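Side-chain contacts in histidine acid phosphatase (Hafnia alvei, PDB 4ARU), which belongs to branch 2 of the histidine phosphatase superfamily, whose members share a core of a mixed beta sheet packed between helices: residues R65-Q70 against S351-Y356; L274-A279 against H404-A409; G315-T320 against L336-W341; P382-Q387 against Y392-T397. All blocks are in the same frame, centred on the assembly; numbering follows the deposited sequence. Where two conformers were deposited one is given.

Interaction 1. Residues R65-Q70 against S351-Y356; sequences RERFQQ and SVNMVY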
loop_
_atom_site.group_PDB
_atom_site.type_symbol
_atom_site.label_atom_id
_atom_site.label_comp_id
_atom_site.label_asym_id
_atom_site.label_seq_id
_atom_site.Cartn_x
_atom_site.Cartn_y
_atom_site.Cartn_z
ATOM N N ARG A 65 12.037 -12.079 -9.210
ATOM C CA ARG A 65 12.543 -13.226 -9.976
ATOM C C ARG A 65 13.793 -13.807 -9.331
ATOM O O ARG A 65 13.869 -15.021 -9.096
ATOM C CB ARG A 65 12.794 -12.871 -11.455
ATOM C CG ARG A 65 13.353 -14.015 -12.293
ATOM C CD ARG A 65 12.465 -15.251 -12.147
ATOM N NE ARG A 65 12.867 -16.411 -12.956
ATOM C CZ ARG A 65 12.592 -16.574 -14.256
ATOM N NH1 ARG A 65 11.905 -15.666 -14.946
ATOM N NH2 ARG A 65 13.006 -17.672 -14.880
ATOM N N GLU A 66 14.766 -12.955 -8.999
ATOM C CA GLU A 66 16.015 -13.441 -8.434
ATOM C C GLU A 66 15.751 -14.077 -7.071
ATOM O O GLU A 66 16.346 -15.125 -6.793
ATOM C CB GLU A 66 17.031 -12.324 -8.268
ATOM C CG GLU A 66 17.624 -11.777 -9.542
ATOM C CD GLU A 66 18.967 -11.049 -9.354
ATOM O OE1 GLU A 66 19.727 -11.314 -8.401
ATOM O OE2 GLU A 66 19.287 -10.212 -10.224
ATOM N N ARG A 67 14.896 -13.473 -6.241
ATOM C CA ARG A 67 14.660 -13.969 -4.882
ATOM C C ARG A 67 13.962 -15.324 -4.985
ATOM O O ARG A 67 14.365 -16.307 -4.342
ATOM C CB ARG A 67 13.776 -12.978 -4.121
ATOM C CG ARG A 67 13.279 -13.422 -2.741
ATOM C CD ARG A 67 12.455 -12.262 -2.186
ATOM N NE ARG A 67 11.710 -12.501 -0.942
ATOM C CZ ARG A 67 11.789 -11.753 0.173
ATOM N NH1 ARG A 67 12.596 -10.680 0.268
ATOM N NH2 ARG A 67 11.029 -12.081 1.217
ATOM N N PHE A 68 12.933 -15.418 -5.809
ATOM C CA PHE A 68 12.166 -16.655 -5.832
ATOM C C PHE A 68 12.891 -17.794 -6.555
ATOM O O PHE A 68 12.685 -18.971 -6.233
ATOM C CB PHE A 68 10.761 -16.420 -6.385
ATOM C CG PHE A 68 9.953 -15.409 -5.573
ATOM C CD1 PHE A 68 9.993 -15.396 -4.187
ATOM C CD2 PHE A 68 9.178 -14.451 -6.210
ATOM C CE1 PHE A 68 9.254 -14.444 -3.436
ATOM C CE2 PHE A 68 8.455 -13.519 -5.479
ATOM C CZ PHE A 68 8.518 -13.498 -4.106
ATOM N N GLN A 69 13.739 -17.491 -7.538
ATOM C CA GLN A 69 14.606 -18.493 -8.149
ATOM C C GLN A 69 15.556 -19.062 -7.142
ATOM O O GLN A 69 15.811 -20.255 -7.102
ATOM C CB GLN A 69 15.464 -17.877 -9.238
ATOM C CG GLN A 69 14.731 -17.781 -10.533
ATOM C CD GLN A 69 15.477 -16.934 -11.542
ATOM O OE1 GLN A 69 16.216 -16.024 -11.201
ATOM N NE2 GLN A 69 15.286 -17.240 -12.776
ATOM N N GLN A 70 16.133 -18.188 -6.331
ATOM C CA GLN A 70 17.104 -18.649 -5.343
ATOM C C GLN A 70 16.446 -19.607 -4.339
ATOM O O GLN A 70 17.093 -20.540 -3.869
ATOM C CB GLN A 70 17.705 -17.434 -4.625
ATOM C CG GLN A 70 18.729 -17.798 -3.535
ATOM C CD GLN A 70 19.156 -16.575 -2.724
ATOM O OE1 GLN A 70 18.332 -15.795 -2.229
ATOM N NE2 GLN A 70 20.462 -16.409 -2.587
ATOM N N SER A 351 5.311 -16.449 6.704
ATOM C CA SER A 351 6.161 -15.298 6.989
ATOM C C SER A 351 5.606 -14.083 6.231
ATOM O O SER A 351 5.039 -14.246 5.140
ATOM C CB SER A 351 7.581 -15.583 6.497
ATOM O OG SER A 351 8.513 -14.662 7.025
ATOM N N VAL A 352 5.805 -12.896 6.769
ATOM C CA VAL A 352 5.364 -11.676 6.072
ATOM C C VAL A 352 6.479 -10.656 6.072
ATOM O O VAL A 352 7.054 -10.359 7.099
ATOM C CB VAL A 352 4.079 -11.058 6.672
ATOM C CG1 VAL A 352 3.445 -10.093 5.705
ATOM C CG2 VAL A 352 3.089 -12.076 7.092
ATOM N N ASN A 353 6.787 -10.134 4.893
ATOM C CA ASN A 353 7.757 -9.048 4.756
ATOM C C ASN A 353 7.160 -7.886 4.000
ATOM O O ASN A 353 6.348 -8.086 3.108
ATOM C CB ASN A 353 9.006 -9.490 3.985
ATOM C CG ASN A 353 9.917 -10.402 4.812
ATOM O OD1 ASN A 353 9.562 -11.536 5.060
ATOM N ND2 ASN A 353 11.079 -9.900 5.215
ATOM N N MET A 354 7.585 -6.688 4.343
ATOM C CA MET A 354 7.324 -5.515 3.514
ATOM C C MET A 354 8.524 -5.333 2.627
ATOM O O MET A 354 9.595 -5.068 3.135
ATOM C CB MET A 354 7.083 -4.257 4.352
ATOM C CG MET A 354 6.522 -3.090 3.584
ATOM S SD MET A 354 4.816 -3.411 2.950
ATOM C CE MET A 354 4.867 -1.880 2.016
ATOM N N VAL A 355 8.322 -5.429 1.313
ATOM C CA VAL A 355 9.441 -5.348 0.351
ATOM C C VAL A 355 9.232 -4.106 -0.505
ATOM O O VAL A 355 8.101 -3.825 -0.921
ATOM C CB VAL A 355 9.482 -6.615 -0.521
ATOM C CG1 VAL A 355 10.613 -6.568 -1.554
ATOM C CG2 VAL A 355 9.664 -7.844 0.362
ATOM N N TYR A 356 10.278 -3.331 -0.680
ATOM C CA TYR A 356 10.154 -1.965 -1.219
ATOM C C TYR A 356 11.440 -1.404 -1.739
ATOM O O TYR A 356 12.513 -1.865 -1.385
ATOM C CB TYR A 356 9.620 -1.053 -0.109
ATOM C CG TYR A 356 10.638 -0.896 0.995
ATOM C CD1 TYR A 356 10.818 -1.873 1.964
ATOM C CD2 TYR A 356 11.502 0.227 1.049
ATOM C CE1 TYR A 356 11.734 -1.722 2.970
ATOM C CE2 TYR A 356 12.456 0.352 2.016
ATOM C CZ TYR A 356 12.592 -0.660 2.969
ATOM O OH TYR A 356 13.552 -0.542 3.929
#
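NH2 of Arg-67 makes a salt bridge to OE2 of Glu-339 and lies 4.1 Å from CG of Asn-353. The arginine reaches that point from the last turns of helix 51-70. Its chain is extended as far as NE, with CG anti to the backbone N (chi1 172°) and the next two torsions also near 180°. Such length is needed, because the CA atoms of Arg-67 and Val-355 are still 11.4 Å apart. The amide of Asn-353 meets the guanidinium at its edge, near the guanidinium plane. The two flat groups are turned steeply against each other, with 77° between their planes. No hydrogen bond joins them. ND2 of Asn-353 instead makes a weak hydrogen bond to OG of Ser-376 on strand 375-378. Two residues along the strand, Val-355 supplies the apolar part of the contact. Its CG2 methyl comes to 4.1 Å from NH1 of Arg-67, in an oblique approach. Asn-353 and Val-355 both point toward the helix, as alternate residues of one strand do, and the arginine head lies against the two of them. Beside it on the helix, Phe-68 packs on Val-13 and Ile-15 of strand 9-18. The contact therefore seats a helix on the mixed sheet of the fold. Its chemistry is uneven: the strand offers van der Waals contact, while the charge is answered by Glu-339 on the adjacent strand. In these largely buried surroundings the pairing with Glu-339, outside both segments, probably fixes where the guanidinium sits.

Interaction 2. Residues L274-A279 against H404-A409; sequences LLQTIA and HSVEPA
The C-terminal end of helix 395-405 packs on helix 264-282 here, with Ser-405 and Val-406 set against Leu-275 and Gln-276. Val-406 is the first residue to leave helical geometry, and the chain then runs on into a short 3-10 segment. The CA atoms of Leu-275 and Val-406 are 7.6 Å apart. The closest approach is a tight one: CD2 of Leu-275 lies 3.2 Å from OG of Ser-405. This is a methyl against a hydroxyl, not a hydrogen bond. The hydroxyl is bonded back into its own helix, to the carbonyl O of Val-402. The same CD2 methyl also packs on CG1 of Val-406, at 4.3 Å. Gln-276 reaches that CG1 from another side, its OE1 at 3.8 Å, and the two side chains cross at about a right angle. A bend at chi2 (88°) turns the glutamine amide this way. Both ends of the amide are held: NE2 bonds to the carbonyl O of Thr-287, and OE1 accepts from NE2 of Gln-411. Just beyond, the side chain of Glu-407 turns forward along the chain, and its OE2 accepts from N of Ala-409 at 3.0 Å. The backbone N of Glu-407 bonds to OG1 of Thr-272, a second tie to helix 264-282. Helix 307-317 completes the packing, for Leu-275 also touches its Ile-313 and Met-316.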
loop_
_atom_site.group_PDB
_atom_site.type_symbol
_atom_site.label_atom_id
_atom_site.label_comp_id
_atom_site.label_asym_id
_atom_site.label_seq_id
_atom_site.Cartn_x
_atom_site.Cartn_y
_atom_site.Cartn_z
ATOM N N LEU A 274 -9.773 -9.088 0.754
ATOM C CA LEU A 274 -8.382 -9.331 0.463
ATOM C C LEU A 274 -7.750 -10.262 1.468
ATOM O O LEU A 274 -6.965 -11.157 1.106
ATOM C CB LEU A 274 -7.587 -8.018 0.357
ATOM C CG LEU A 274 -7.560 -7.294 -0.987
ATOM C CD1 LEU A 274 -6.971 -5.904 -0.821
ATOM C CD2 LEU A 274 -6.755 -8.126 -1.977
ATOM N N LEU A 275 -8.033 -10.050 2.745
ATOM C CA LEU A 275 -7.411 -10.917 3.749
ATOM C C LEU A 275 -7.899 -12.349 3.560
ATOM O O LEU A 275 -7.089 -13.300 3.669
ATOM C CB LEU A 275 -7.646 -10.421 5.175
ATOM C CG LEU A 275 -6.824 -11.171 6.243
ATOM C CD1 LEU A 275 -5.364 -10.958 6.031
ATOM C CD2 LEU A 275 -7.237 -10.684 7.622
ATOM N N GLN A 276 -9.182 -12.548 3.287
ATOM C CA GLN A 276 -9.658 -13.899 3.060
ATOM C C GLN A 276 -8.968 -14.530 1.842
ATOM O O GLN A 276 -8.603 -15.715 1.856
ATOM C CB GLN A 276 -11.194 -13.891 2.846
ATOM C CG GLN A 276 -11.895 -15.217 2.904
ATOM C CD GLN A 276 -12.311 -15.604 4.306
ATOM O OE1 GLN A 276 -11.883 -15.009 5.351
ATOM N NE2 GLN A 276 -13.157 -16.579 4.355
ATOM N N THR A 277 -8.845 -13.762 0.768
ATOM C CA THR A 277 -8.195 -14.224 -0.453
ATOM C C THR A 277 -6.732 -14.628 -0.211
ATOM O O THR A 277 -6.279 -15.694 -0.642
ATOM C CB THR A 277 -8.308 -13.150 -1.529
ATOM O OG1 THR A 277 -9.691 -13.001 -1.845
ATOM C CG2 THR A 277 -7.615 -13.517 -2.823
ATOM N N ILE A 278 -6.023 -13.776 0.508
ATOM C CA ILE A 278 -4.617 -14.044 0.845
ATOM C C ILE A 278 -4.492 -15.303 1.690
ATOM O O ILE A 278 -3.697 -16.226 1.387
ATOM C CB ILE A 278 -4.000 -12.832 1.587
ATOM C CG1 ILE A 278 -3.847 -11.674 0.615
ATOM C CG2 ILE A 278 -2.647 -13.198 2.200
ATOM C CD1 ILE A 278 -3.620 -10.324 1.231
ATOM N N ALA A 279 -5.303 -15.398 2.741
ATOM C CA ALA A 279 -5.274 -16.557 3.602
ATOM C C ALA A 279 -5.590 -17.843 2.841
ATOM O O ALA A 279 -4.914 -18.878 2.978
ATOM C CB ALA A 279 -6.258 -16.381 4.756
ATOM N N HIS A 404 -10.781 -14.359 13.089
ATOM C CA HIS A 404 -11.245 -13.434 14.128
ATOM C C HIS A 404 -11.155 -11.978 13.690
ATOM O O HIS A 404 -11.811 -11.124 14.267
ATOM C CB HIS A 404 -10.460 -13.648 15.429
ATOM C CG HIS A 404 -10.871 -14.875 16.183
ATOM N ND1 HIS A 404 -12.189 -15.180 16.453
ATOM C CD2 HIS A 404 -10.133 -15.849 16.778
ATOM C CE1 HIS A 404 -12.250 -16.314 17.133
ATOM N NE2 HIS A 404 -11.014 -16.740 17.341
ATOM N N SER A 405 -10.374 -11.652 12.658
ATOM C CA SER A 405 -10.235 -10.254 12.237
ATOM C C SER A 405 -11.204 -9.828 11.119
ATOM O O SER A 405 -11.591 -8.679 11.074
ATOM C CB SER A 405 -8.814 -9.912 11.802
ATOM O OG SER A 405 -8.503 -10.490 10.583
ATOM N N VAL A 406 -11.670 -10.781 10.336
ATOM C CA VAL A 406 -12.582 -10.456 9.251
ATOM C C VAL A 406 -13.922 -10.014 9.783
ATOM O O VAL A 406 -14.349 -10.361 10.905
ATOM C CB VAL A 406 -12.740 -11.619 8.247
ATOM C CG1 VAL A 406 -11.424 -11.845 7.493
ATOM C CG2 VAL A 406 -13.282 -12.846 8.929
ATOM N N GLU A 407 -14.600 -9.230 8.952
ATOM C CA GLU A 407 -15.992 -8.878 9.174
ATOM C C GLU A 407 -16.881 -9.783 8.315
ATOM O O GLU A 407 -16.834 -9.693 7.105
ATOM C CB GLU A 407 -16.234 -7.436 8.800
ATOM C CG GLU A 407 -17.673 -6.935 8.825
ATOM C CD GLU A 407 -18.448 -7.385 10.049
ATOM O OE1 GLU A 407 -17.971 -7.013 11.180
ATOM O OE2 GLU A 407 -19.506 -8.104 9.938
ATOM N N PRO A 408 -17.648 -10.667 8.931
ATOM C CA PRO A 408 -18.427 -11.583 8.105
ATOM C C PRO A 408 -19.359 -10.917 7.093
ATOM O O PRO A 408 -19.576 -11.471 6.013
ATOM C CB PRO A 408 -19.240 -12.352 9.116
ATOM C CG PRO A 408 -18.409 -12.339 10.355
ATOM C CD PRO A 408 -17.779 -10.991 10.362
ATOM N N ALA A 409 -19.937 -9.762 7.425
ATOM C CA ALA A 409 -20.821 -9.060 6.483
ATOM C C ALA A 409 -20.106 -8.577 5.230
ATOM O O ALA A 409 -20.779 -8.254 4.239
ATOM C CB ALA A 409 -21.510 -7.886 7.175
#

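Interaction 3. Residues G315-T320 against L336-W341; sequences GMLGMT and LVFERW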
loop_
_atom_site.group_PDB
_atom_site.type_symbol
_atom_site.label_atom_id
_atom_site.label_comp_id
_atom_site.label_asym_id
_atom_site.label_seq_id
_atom_site.Cartn_x
_atom_site.Cartn_y
_atom_site.Cartn_z
ATOM N N GLY A 315 -3.707 -3.169 9.509
ATOM C CA GLY A 315 -4.550 -2.946 10.662
ATOM C C GLY A 315 -5.261 -4.203 11.124
ATOM O O GLY A 315 -5.365 -4.461 12.336
ATOM N N MET A 316 -5.750 -5.016 10.180
ATOM C CA MET A 316 -6.442 -6.259 10.523
ATOM C C MET A 316 -5.527 -7.245 11.249
ATOM O O MET A 316 -5.975 -7.906 12.184
ATOM C CB MET A 316 -7.031 -6.942 9.296
ATOM C CG MET A 316 -8.117 -6.145 8.637
ATOM S SD MET A 316 -8.801 -6.982 7.192
ATOM C CE MET A 316 -9.837 -8.152 7.949
ATOM N N LEU A 317 -4.271 -7.323 10.807
ATOM C CA LEU A 317 -3.275 -8.241 11.371
ATOM C C LEU A 317 -2.423 -7.586 12.481
ATOM O O LEU A 317 -1.609 -8.282 13.120
ATOM C CB LEU A 317 -2.370 -8.797 10.272
ATOM C CG LEU A 317 -3.048 -9.805 9.337
ATOM C CD1 LEU A 317 -2.147 -10.174 8.193
ATOM C CD2 LEU A 317 -3.595 -11.028 10.048
ATOM N N GLY A 318 -2.680 -6.308 12.794
ATOM C CA GLY A 318 -1.915 -5.611 13.837
ATOM C C GLY A 318 -0.450 -5.408 13.496
ATOM O O GLY A 318 0.382 -5.326 14.416
ATOM N N MET A 319 -0.078 -5.399 12.221
ATOM C CA MET A 319 1.343 -5.287 11.792
ATOM C C MET A 319 1.695 -3.810 11.648
ATOM O O MET A 319 0.950 -3.046 11.007
ATOM C CB MET A 319 1.586 -6.019 10.482
ATOM C CG MET A 319 1.290 -7.503 10.577
ATOM S SD MET A 319 1.687 -8.412 9.057
ATOM C CE MET A 319 0.661 -7.548 7.884
ATOM N N THR A 320 2.820 -3.410 12.213
ATOM C CA THR A 320 3.278 -2.053 12.063
ATOM C C THR A 320 4.732 -2.142 11.672
ATOM O O THR A 320 5.415 -3.145 11.973
ATOM C CB THR A 320 3.100 -1.205 13.318
ATOM O OG1 THR A 320 3.732 -1.840 14.399
ATOM C CG2 THR A 320 1.624 -1.041 13.677
ATOM N N LEU A 336 3.351 -6.100 0.587
ATOM C CA LEU A 336 3.380 -7.137 1.578
ATOM C C LEU A 336 3.555 -8.468 0.866
ATOM O O LEU A 336 2.715 -8.878 0.010
ATOM C CB LEU A 336 2.082 -7.201 2.370
ATOM C CG LEU A 336 1.852 -6.045 3.330
ATOM C CD1 LEU A 336 0.415 -6.108 3.848
ATOM C CD2 LEU A 336 2.899 -6.102 4.450
ATOM N N VAL A 337 4.571 -9.193 1.244
ATOM C CA VAL A 337 4.892 -10.473 0.659
ATOM C C VAL A 337 4.659 -11.510 1.724
ATOM O O VAL A 337 5.404 -11.612 2.705
ATOM C CB VAL A 337 6.339 -10.527 0.148
ATOM C CG1 VAL A 337 6.638 -11.887 -0.455
ATOM C CG2 VAL A 337 6.611 -9.379 -0.852
ATOM N N PHE A 338 3.655 -12.315 1.491
ATOM C CA PHE A 338 3.269 -13.422 2.368
ATOM C C PHE A 338 3.813 -14.719 1.800
ATOM O O PHE A 338 3.527 -15.053 0.644
ATOM C CB PHE A 338 1.757 -13.559 2.496
ATOM C CG PHE A 338 1.071 -12.402 3.120
ATOM C CD1 PHE A 338 0.731 -11.270 2.398
ATOM C CD2 PHE A 338 0.592 -12.535 4.434
ATOM C CE1 PHE A 338 0.090 -10.235 3.004
ATOM C CE2 PHE A 338 -0.117 -11.492 5.028
ATOM C CZ PHE A 338 -0.327 -10.323 4.296
ATOM N N GLU A 339 4.603 -15.460 2.576
ATOM C CA GLU A 339 5.293 -16.664 2.121
ATOM C C GLU A 339 4.784 -17.829 2.907
ATOM O O GLU A 339 4.804 -17.809 4.141
ATOM C CB GLU A 339 6.791 -16.533 2.322
ATOM C CG GLU A 339 7.377 -15.438 1.462
ATOM C CD GLU A 339 8.882 -15.260 1.554
ATOM O OE1 GLU A 339 9.529 -15.778 2.480
ATOM O OE2 GLU A 339 9.406 -14.550 0.660
ATOM N N ARG A 340 4.412 -18.876 2.195
ATOM C CA ARG A 340 4.045 -20.157 2.796
ATOM C C ARG A 340 5.244 -21.055 2.748
ATOM O O ARG A 340 5.672 -21.471 1.678
ATOM C CB ARG A 340 2.859 -20.840 2.067
ATOM C CG ARG A 340 2.560 -22.242 2.541
ATOM C CD ARG A 340 1.686 -23.014 1.558
ATOM N NE ARG A 340 1.596 -24.406 1.859
ATOM C CZ ARG A 340 0.697 -25.005 2.672
ATOM N NH1 ARG A 340 -0.311 -24.347 3.214
ATOM N NH2 ARG A 340 0.771 -26.301 2.895
ATOM N N TRP A 341 5.794 -21.344 3.935
ATOM C CA TRP A 341 6.963 -22.197 4.103
ATOM C C TRP A 341 6.518 -23.483 4.758
ATOM O O TRP A 341 5.587 -23.474 5.571
ATOM C CB TRP A 341 7.956 -21.514 5.042
ATOM C CG TRP A 341 8.648 -20.380 4.448
ATOM C CD1 TRP A 341 8.284 -19.053 4.444
ATOM C CD2 TRP A 341 9.897 -20.448 3.736
ATOM N NE1 TRP A 341 9.232 -18.309 3.783
ATOM C CE2 TRP A 341 10.217 -19.140 3.334
ATOM C CE3 TRP A 341 10.771 -21.497 3.410
ATOM C CZ2 TRP A 341 11.364 -18.859 2.594
ATOM C CZ3 TRP A 341 11.911 -21.208 2.676
ATOM C CH2 TRP A 341 12.191 -19.896 2.290
#
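Met-319 sends its side chain from the end of a helix toward Leu-336 on the sheet. The helix, 307-317, closes in a Schellman motif. N of Met-319 pairs with the carbonyl O of Ser-314. Gly-318 is the C-prime residue, with the positive phi that favours glycine, and its N makes a weak bond to the carbonyl O of Gly-315. Met-319 follows directly, and its CB points toward strand 335-342. CB and CG only carry the chain forward, running extended (chi2 -176°), and neither touches the strand. SD passes beside Leu-317, 4.3 Å from its CD1. The last torsion then swings the methyl toward the sheet (chi3 -58°). CE touches two leucines: it is 4.3 Å from CD1 of Leu-336 and 3.9 Å from CD1 of Leu-317. Leu-317 makes the second contact with the strand. Its CD1 lies 4.0 Å from CE2 of Phe-338, in the plane of the ring and at its edge. Leucine and phenylalanine come from opposite directions. All four side chains are buried, and the contact across the segments is purely apolar. Phe-398 of helix 395-405 touches both Leu-317 and Phe-338, while Ile-278 and Leu-282 of helix 264-282 pack on the phenylalanine as well. The helix end is thus set on the sheet among two other helices. Farther along the strand, polar groups pair with each other: NE1 of Trp-341 donates to OE1 of Glu-339 at 2.9 Å, on the anti side of the carboxylate and 27° out of its plane.

Interaction 4. Residues P382-Q387 against Y392-T397; sequences PGCSDQ and YCPLST. With K (potassium ion), chain E.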
loop_
_atom_site.group_PDB
_atom_site.type_symbol
_atom_site.label_atom_id
_atom_site.label_comp_id
_atom_site.label_asym_id
_atom_site.label_seq_id
_atom_site.Cartn_x
_atom_site.Cartn_y
_atom_site.Cartn_z
ATOM N N PRO A 382 1.391 -9.483 16.011
ATOM C CA PRO A 382 1.336 -9.564 17.479
ATOM C C PRO A 382 0.400 -10.616 18.013
ATOM O O PRO A 382 0.693 -11.224 19.057
ATOM C CB PRO A 382 0.910 -8.149 17.902
ATOM C CG PRO A 382 1.267 -7.294 16.781
ATOM C CD PRO A 382 1.172 -8.106 15.530
ATOM N N GLY A 383 -0.685 -10.885 17.318
ATOM C CA GLY A 383 -1.577 -11.899 17.761
ATOM C C GLY A 383 -1.045 -13.316 17.634
ATOM O O GLY A 383 -1.628 -14.250 18.192
ATOM N N CYS A 384 0.009 -13.487 16.823
ATOM C CA CYS A 384 0.644 -14.818 16.601
ATOM C C CYS A 384 1.704 -15.007 17.680
ATOM O O CYS A 384 2.887 -14.776 17.460
ATOM C CB CYS A 384 1.226 -14.896 15.171
ATOM S SG CYS A 384 1.703 -16.606 14.728
ATOM N N SER A 385 1.245 -15.402 18.848
ATOM C CA SER A 385 2.133 -15.519 20.001
ATOM C C SER A 385 3.052 -16.749 19.919
ATOM O O SER A 385 3.968 -16.923 20.727
ATOM C CB SER A 385 1.299 -15.458 21.272
ATOM O OG SER A 385 0.286 -16.462 21.319
ATOM N N ASP A 386 2.779 -17.617 18.950
ATOM C CA ASP A 386 3.680 -18.747 18.634
ATOM C C ASP A 386 4.642 -18.451 17.472
ATOM O O ASP A 386 5.445 -19.323 17.116
ATOM C CB ASP A 386 2.918 -20.072 18.492
ATOM C CG ASP A 386 1.658 -19.944 17.729
ATOM O OD1 ASP A 386 1.487 -18.905 17.047
ATOM O OD2 ASP A 386 0.830 -20.867 17.786
ATOM N N GLN A 387 4.676 -17.219 16.978
ATOM C CA GLN A 387 5.569 -16.839 15.871
ATOM C C GLN A 387 7.004 -17.003 16.359
ATOM O O GLN A 387 7.341 -16.652 17.483
ATOM C CB GLN A 387 5.321 -15.412 15.466
ATOM C CG GLN A 387 6.016 -14.972 14.182
ATOM C CD GLN A 387 5.594 -13.605 13.712
ATOM O OE1 GLN A 387 4.992 -12.847 14.458
ATOM N NE2 GLN A 387 5.896 -13.282 12.448
ATOM N N TYR A 392 8.421 -16.888 11.612
ATOM C CA TYR A 392 7.456 -17.830 11.040
ATOM C C TYR A 392 6.247 -18.021 11.946
ATOM O O TYR A 392 6.385 -18.435 13.101
ATOM C CB TYR A 392 8.124 -19.207 10.750
ATOM C CG TYR A 392 9.290 -19.069 9.790
ATOM C CD1 TYR A 392 9.081 -18.991 8.420
ATOM C CD2 TYR A 392 10.565 -19.008 10.240
ATOM C CE1 TYR A 392 10.134 -18.850 7.543
ATOM C CE2 TYR A 392 11.640 -18.902 9.355
ATOM C CZ TYR A 392 11.380 -18.795 8.011
ATOM O OH TYR A 392 12.475 -18.626 7.167
ATOM N N CYS A 393 5.065 -17.734 11.419
ATOM C CA CYS A 393 3.819 -17.901 12.128
ATOM C C CYS A 393 3.181 -19.213 11.685
ATOM O O CYS A 393 2.884 -19.339 10.509
ATOM C CB CYS A 393 2.891 -16.727 11.754
ATOM S SG CYS A 393 1.266 -16.787 12.544
ATOM N N PRO A 394 2.910 -20.171 12.577
ATOM C CA PRO A 394 2.206 -21.390 12.131
ATOM C C PRO A 394 0.937 -21.060 11.336
ATOM O O PRO A 394 0.184 -20.181 11.721
ATOM C CB PRO A 394 1.804 -22.110 13.410
ATOM C CG PRO A 394 2.627 -21.543 14.482
ATOM C CD PRO A 394 3.066 -20.169 14.060
ATOM N N LEU A 395 0.755 -21.687 10.180
ATOM C CA LEU A 395 -0.405 -21.383 9.350
ATOM C C LEU A 395 -1.703 -21.604 10.137
ATOM O O LEU A 395 -2.647 -20.822 9.996
ATOM C CB LEU A 395 -0.422 -22.260 8.090
ATOM C CG LEU A 395 -1.669 -22.082 7.209
ATOM C CD1 LEU A 395 -1.774 -20.664 6.700
ATOM C CD2 LEU A 395 -1.631 -23.060 6.061
ATOM N N SER A 396 -1.748 -22.637 10.973
ATOM C CA SER A 396 -2.946 -22.933 11.748
ATOM C C SER A 396 -3.272 -21.750 12.661
ATOM O O SER A 396 -4.437 -21.387 12.836
ATOM C CB SER A 396 -2.729 -24.225 12.518
ATOM O OG SER A 396 -1.505 -24.245 13.267
ATOM N N THR A 397 -2.266 -21.089 13.203
ATOM C CA THR A 397 -2.509 -19.894 13.995
ATOM C C THR A 397 -2.895 -18.704 13.117
ATOM O O THR A 397 -3.833 -17.955 13.426
ATOM C CB THR A 397 -1.282 -19.540 14.877
ATOM O OG1 THR A 397 -0.995 -20.646 15.696
ATOM C CG2 THR A 397 -1.568 -18.256 15.687
HETATM K K K E . 4.398 -12.466 17.186
HETATM O O HOH W 1 3.356 -11.840 19.628
HETATM O O HOH W 2 6.577 -13.331 18.562
#
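Cys-384 and Cys-393 are joined by a disulfide, with SG to SG 2.2 Å and a chi3 of 105°. SG of Cys-384 also packs on CD of Pro-394 and on CG2 of Thr-397, at 3.8 Å from the latter. A second link lies beside it. OG1 of Thr-397 donates to OD2 of Asp-386 at 2.8 Å, on the syn side and 15° out of the carboxylate plane. The other carboxylate oxygen, OD1 of Asp-386, rests 3.6 Å from CD of Pro-394. Next to the disulfide, CA of Gln-387 makes a CH...O contact with the carbonyl O of Tyr-392. Behind these contacts sits the potassium ion. It is bound by O of Cys-384 and OE1 of Gln-387, each at 2.8 Å, by two waters, and by Asn-380 OD1 and Ile-381 O. NE2 of Gln-387 bonds to the carbonyl oxygens of Gly-391 and Leu-379, which holds the amide with OE1 toward the metal. O of Cys-384 does double duty, since it also accepts from N of Gln-387. That bond closes a type I beta turn, and the whole is a disulfide-pinned loop wrapped around a six-ligand potassium site.

Interactions 1 and 3 share the sheet: strands 348-356 and 335-342 are antiparallel neighbours, with N of Val-337 2.8 Å from O of Asn-353. They lie on opposite faces of it, their centres about 13 Å apart. Interaction 2 touches interaction 3 from the helix side, where CG2 of Ile-278 lies 3.9 Å from CD1 of Phe-338. Interaction 4 shares helix 395-405 with interaction 2 without touching it. It does meet interaction 3, as CE1 of Tyr-392 is 3.6 Å from CD1 of Trp-341. The potassium ion belongs to interaction 4. The side chains of Met-319 and Asn-353 stay about 9 and 13 Å from it.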